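Local coordinates for protein aspartate aminotransferase (Plasmodium falciparum, PDB 3K7Y) that probably catalyses, with pyridoxal 5'-phosphate as cofactor, the reversible transfer of an amino group from L-aspartate to 2-oxoglutarate, giving oxaloacetate and L-glutamate, at residues A215-G218 with N223-E226. Residues are numbered along the deposited sequence; the frame is centred on the assembly and turned at random.
Sequences AYQG and NLEE. With PLP (pyridoxal-5'-phosphate), chain B.
G218 and L224 meet within the loop between strand 209-214, in the large mixed sheet of a class-I, PLP-dependent aminotransferase, and helix 229-235, and the near end of this loop forms part of the cofactor pocket. The van der Waals evidence is simple: L224 CB lies 3.5 Å from G218 CA, where the two backbones come nearest. G218, with no side chain, lets L224 CB lie against its CA. With chi1 68°, L224 CG sits between its backbone N and carbonyl carbon; CD1 reaches to 4.1 Å from Q217 OE1, and the two side chains cross nearly perpendicularly. I311 and L314 of helix 304-335 also pack against L224, joining the loop to that long helix.

Polar contacts mostly lead to other partners. Q217 NE2 approaches L224 O to 3.3 Å, but the angle is too poor for a hydrogen bond; this amide nitrogen is instead bonded to L84 O, while G218 N is bonded to D227 OD2. Within 223-226, N223 OD1 accepts from E225 N at 169°, making an Asx turn, with the donor lying above the carbonyl plane. E225 OE1 then forms a salt bridge to R232 in helix 229-235.

At the cofactor, A215 CB packs 3.7 Å from C3 of the PLP ring and also lies over one face of the Y216 ring, offset toward its rim. Y216 CG, at chi1 -42°, is anti to the carbonyl carbon, which directs the ring toward PLP and K249. N185, itself bonded to PLP, adds a weak bond to the Y216 hydroxyl. Y216 OH lies 2.8 Å from PLP O3 in a hydrogen bond for which either oxygen could be the donor.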
loop_
_atom_site.group_PDB
_atom_site.type_symbol
_atom_site.label_atom_id
_atom_site.label_comp_id
_atom_site.label_asym_id
_atom_site.label_seq_id
_atom_site.Cartn_x
_atom_site.Cartn_y
_atom_site.Cartn_z
ATOM N N ALA A 215 0.743 15.577 -9.379
ATOM C CA ALA A 215 -0.500 14.819 -9.381
ATOM C C ALA A 215 -1.343 14.966 -10.644
ATOM O O ALA A 215 -2.225 14.135 -10.894
ATOM C CB ALA A 215 -1.308 15.176 -8.197
ATOM N N TYR A 216 -1.086 16.008 -11.438
ATOM C CA TYR A 216 -1.923 16.284 -12.614
ATOM C C TYR A 216 -1.154 16.689 -13.875
ATOM O O TYR A 216 -1.352 17.798 -14.392
ATOM C CB TYR A 216 -2.948 17.386 -12.307
ATOM C CG TYR A 216 -3.613 17.294 -10.966
ATOM C CD1 TYR A 216 -4.751 16.522 -10.793
ATOM C CD2 TYR A 216 -3.116 18.000 -9.872
ATOM C CE1 TYR A 216 -5.370 16.439 -9.561
ATOM C CE2 TYR A 216 -3.726 17.914 -8.633
ATOM C CZ TYR A 216 -4.855 17.133 -8.487
ATOM O OH TYR A 216 -5.475 17.028 -7.267
ATOM N N GLN A 217 -0.288 15.818 -14.384
ATOM C CA GLN A 217 0.331 16.110 -15.673
ATOM C C GLN A 217 -0.794 16.150 -16.692
ATOM O O GLN A 217 -1.529 15.173 -16.841
ATOM C CB GLN A 217 1.364 15.057 -16.072
ATOM C CG GLN A 217 2.817 15.494 -15.944
ATOM C CD GLN A 217 3.740 14.757 -16.917
ATOM O OE1 GLN A 217 3.627 13.557 -17.107
ATOM N NE2 GLN A 217 4.657 15.483 -17.531
ATOM N N GLY A 218 -0.955 17.289 -17.357
ATOM C CA GLY A 218 -1.901 17.394 -18.476
ATOM C C GLY A 218 -3.199 18.134 -18.202
ATOM O O GLY A 218 -4.128 18.098 -19.024
ATOM N N ASN A 223 -0.756 20.781 -24.084
ATOM C CA ASN A 223 0.328 19.818 -24.169
ATOM C C ASN A 223 0.701 19.446 -22.755
ATOM O O ASN A 223 0.762 20.313 -21.890
ATOM C CB ASN A 223 1.534 20.413 -24.910
ATOM C CG ASN A 223 2.694 19.424 -25.067
ATOM O OD1 ASN A 223 2.731 18.366 -24.434
ATOM N ND2 ASN A 223 3.650 19.777 -25.912
ATOM N N LEU A 224 0.936 18.161 -22.515
ATOM C CA LEU A 224 1.177 17.684 -21.153
ATOM C C LEU A 224 2.661 17.623 -20.822
ATOM O O LEU A 224 3.040 17.367 -19.678
ATOM C CB LEU A 224 0.473 16.344 -20.888
ATOM C CG LEU A 224 0.978 15.119 -21.640
ATOM C CD1 LEU A 224 2.013 14.400 -20.809
ATOM C CD2 LEU A 224 -0.170 14.191 -21.955
ATOM N N GLU A 225 3.503 17.865 -21.815
ATOM C CA GLU A 225 4.915 18.029 -21.529
ATOM C C GLU A 225 5.147 19.427 -20.989
ATOM O O GLU A 225 6.098 19.644 -20.255
ATOM C CB GLU A 225 5.787 17.755 -22.752
ATOM C CG GLU A 225 5.769 16.300 -23.199
ATOM C CD GLU A 225 6.916 15.929 -24.134
ATOM O OE1 GLU A 225 7.452 14.810 -23.982
ATOM O OE2 GLU A 225 7.294 16.741 -25.010
ATOM N N GLU A 226 4.265 20.365 -21.346
ATOM C CA GLU A 226 4.327 21.742 -20.828
ATOM C C GLU A 226 4.350 21.730 -19.296
ATOM O O GLU A 226 5.288 22.244 -18.687
ATOM C CB GLU A 226 3.150 22.605 -21.329
ATOM C CG GLU A 226 3.357 23.391 -22.640
ATOM C CD GLU A 226 2.407 24.611 -22.773
ATOM O OE1 GLU A 226 2.647 25.608 -22.048
ATOM O OE2 GLU A 226 1.441 24.584 -23.596
HETATM N N1 PLP B . -0.383 15.516 -4.272
HETATM C C2 PLP B . -1.392 16.375 -4.626
HETATM C C2A PLP B . -1.062 17.808 -4.803
HETATM C C3 PLP B . -2.677 15.894 -4.820
HETATM O O3 PLP B . -3.683 16.750 -5.192
HETATM C C4 PLP B . -2.943 14.535 -4.640
HETATM C C4A PLP B . -4.312 14.044 -5.002
HETATM O O4A PLP B . -4.513 13.606 -6.142
HETATM C C5 PLP B . -1.914 13.642 -4.285
HETATM C C6 PLP B . -0.631 14.160 -4.095
HETATM C C5A PLP B . -2.102 12.141 -4.047
HETATM O O4P PLP B . -2.781 11.415 -5.057
HETATM P P PLP B . -3.183 9.862 -4.827
HETATM O O1P PLP B . -3.249 9.118 -6.130
HETATM O O2P PLP B . -4.575 9.792 -4.258
HETATM O O3P PLP B . -2.135 9.242 -3.929
#